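PDB 6OYC: glycosylation Associate Protein 1 from Streptococcus agalactiae serotype V, which probably acts with its partner Gap proteins in the glycosylation and accessory Sec secretion of a serine-rich bacterial adhesin. Local coordinates for residues A166-L171 with E181-G186. Sequence-based numbering, arbitrary orientation.
Sequences AYQDYL and EYLREG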
# COMPACT_ATOMS: atom_id res chain seq x y z
N ALA A 166 -13.26 -24.08 -4.52
CA ALA A 166 -14.62 -24.56 -4.40
C ALA A 166 -15.48 -23.62 -3.56
O ALA A 166 -16.42 -23.03 -4.07
CB ALA A 166 -14.60 -25.99 -3.84
N TYR A 167 -15.14 -23.43 -2.28
CA TYR A 167 -15.88 -22.52 -1.40
C TYR A 167 -15.03 -22.18 -0.17
O TYR A 167 -14.05 -22.85 0.14
CB TYR A 167 -17.22 -23.14 -0.96
CG TYR A 167 -17.05 -24.51 -0.32
CD1 TYR A 167 -16.73 -24.64 1.03
CD2 TYR A 167 -17.20 -25.66 -1.06
CE1 TYR A 167 -16.58 -25.88 1.60
CE2 TYR A 167 -17.03 -26.91 -0.49
CZ TYR A 167 -16.73 -27.01 0.83
OH TYR A 167 -16.57 -28.25 1.39
N GLN A 168 -15.48 -21.16 0.55
CA GLN A 168 -14.78 -20.64 1.71
C GLN A 168 -15.73 -20.61 2.91
O GLN A 168 -16.80 -20.00 2.84
CB GLN A 168 -14.23 -19.23 1.44
CG GLN A 168 -13.21 -18.78 2.47
CD GLN A 168 -12.02 -18.06 1.84
OE1 GLN A 168 -12.08 -17.62 0.68
NE2 GLN A 168 -10.94 -17.93 2.60
N ASP A 169 -15.33 -21.26 4.00
CA ASP A 169 -16.09 -21.24 5.24
C ASP A 169 -15.51 -20.17 6.17
O ASP A 169 -14.34 -20.24 6.53
CB ASP A 169 -16.07 -22.61 5.91
CG ASP A 169 -16.89 -23.63 5.16
OD1 ASP A 169 -17.52 -23.21 4.15
OD2 ASP A 169 -16.93 -24.82 5.56
N TYR A 170 -16.34 -19.20 6.56
CA TYR A 170 -15.90 -18.15 7.48
C TYR A 170 -16.35 -18.51 8.88
O TYR A 170 -17.52 -18.85 9.09
CB TYR A 170 -16.45 -16.78 7.10
CG TYR A 170 -16.05 -16.23 5.76
CD1 TYR A 170 -16.60 -16.73 4.58
CD2 TYR A 170 -15.16 -15.15 5.67
CE1 TYR A 170 -16.26 -16.19 3.33
CE2 TYR A 170 -14.80 -14.60 4.43
CZ TYR A 170 -15.36 -15.13 3.27
OH TYR A 170 -15.04 -14.59 2.04
N LEU A 171 -15.44 -18.40 9.84
CA LEU A 171 -15.64 -18.96 11.17
C LEU A 171 -15.68 -17.85 12.21
O LEU A 171 -15.15 -16.75 12.01
CB LEU A 171 -14.52 -19.95 11.52
CG LEU A 171 -14.22 -21.09 10.51
CD1 LEU A 171 -13.16 -22.07 11.00
CD2 LEU A 171 -15.49 -21.85 10.16
N GLU A 181 -19.13 -19.22 1.41
CA GLU A 181 -19.13 -18.47 0.16
C GLU A 181 -18.56 -19.37 -0.93
O GLU A 181 -17.40 -19.78 -0.84
CB GLU A 181 -18.29 -17.19 0.26
CG GLU A 181 -18.18 -16.40 -1.06
CD GLU A 181 -17.10 -15.30 -1.05
OE1 GLU A 181 -16.22 -15.25 -0.14
OE2 GLU A 181 -17.13 -14.46 -1.96
N TYR A 182 -19.37 -19.67 -1.94
CA TYR A 182 -18.93 -20.51 -3.04
C TYR A 182 -18.06 -19.72 -4.02
O TYR A 182 -18.21 -18.50 -4.16
CB TYR A 182 -20.15 -21.15 -3.75
CG TYR A 182 -20.71 -22.32 -2.95
CD1 TYR A 182 -21.55 -22.10 -1.87
CD2 TYR A 182 -20.36 -23.63 -3.26
CE1 TYR A 182 -22.07 -23.17 -1.12
CE2 TYR A 182 -20.86 -24.71 -2.53
CZ TYR A 182 -21.71 -24.46 -1.45
OH TYR A 182 -22.20 -25.52 -0.71
N LEU A 183 -17.15 -20.44 -4.71
CA LEU A 183 -16.07 -19.84 -5.48
C LEU A 183 -15.93 -20.44 -6.87
O LEU A 183 -14.87 -20.34 -7.48
CB LEU A 183 -14.73 -20.00 -4.73
CG LEU A 183 -14.63 -19.40 -3.32
CD1 LEU A 183 -13.29 -19.75 -2.68
CD2 LEU A 183 -14.88 -17.87 -3.33
N ARG A 184 -16.97 -21.09 -7.39
CA ARG A 184 -16.87 -21.71 -8.70
C ARG A 184 -17.39 -20.78 -9.79
O ARG A 184 -18.08 -19.80 -9.52
CB ARG A 184 -17.67 -23.01 -8.72
CG ARG A 184 -17.04 -24.08 -7.86
CD ARG A 184 -18.10 -24.94 -7.23
NE ARG A 184 -17.54 -26.14 -6.61
CZ ARG A 184 -18.17 -26.84 -5.68
NH1 ARG A 184 -19.37 -26.45 -5.27
NH2 ARG A 184 -17.60 -27.92 -5.15
N GLU A 185 -17.04 -21.10 -11.03
CA GLU A 185 -17.63 -20.39 -12.15
C GLU A 185 -19.15 -20.53 -12.12
O GLU A 185 -19.68 -21.64 -11.99
CB GLU A 185 -17.07 -20.91 -13.47
CG GLU A 185 -17.80 -20.37 -14.70
CD GLU A 185 -17.12 -19.14 -15.29
OE1 GLU A 185 -17.83 -18.19 -15.69
OE2 GLU A 185 -15.87 -19.11 -15.34
N GLY A 186 -19.85 -19.40 -12.21
CA GLY A 186 -21.29 -19.41 -12.18
C GLY A 186 -21.92 -19.61 -10.81
O GLY A 186 -23.15 -19.65 -10.72
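One face of the Tyr182 ring receives CB of Tyr167, a CH-pi contact 4.2 Å from the ring centroid and offset toward the rim. Arg184 NH1 lies in plane at the edge of the same ring, as Glu181 CB does at the Tyr170 ring. The Tyr167 and Tyr182 side chains run side by side from one face of an antiparallel beta hairpin, strands 164-171 and 177-182. The strand pairing sets CB over the ring. Their ring planes are 51° apart. His189 stacks on Tyr182, and Arg180 makes a cation-pi contact with Tyr167.

This hairpin belongs to the large antiparallel sheet of this accessory Sec system protein. Gln168 and Glu181 form a hydrogen-bonded pair: Gln168 N gives to Glu181 O at 2.7 Å, and Glu181 N to Gln168 O at 2.8 Å. Leu183 N, just past the strand, donates a 2.8 Å hydrogen bond to Ala166 O from above the carbonyl plane. That oxygen also lies over one face of the Arg184 guanidinium, whose NH2 pairs with Asp161. Across the strand, Tyr159 bonds through the backbone with both Ala166 and Tyr167, at a classic beta bulge.

Glu181 and Gln168 point to the other side of the sheet, where Arg13 forms a salt bridge with Glu181 OE1 and a hydrogen bond with Gln168 OE1. The Tyr170 ring and Glu181 carboxylate planes are 30° apart. Glu181 OE1 accepts a 2.6 Å hydrogen bond from Tyr170 OH, nearly along its own C-O axis.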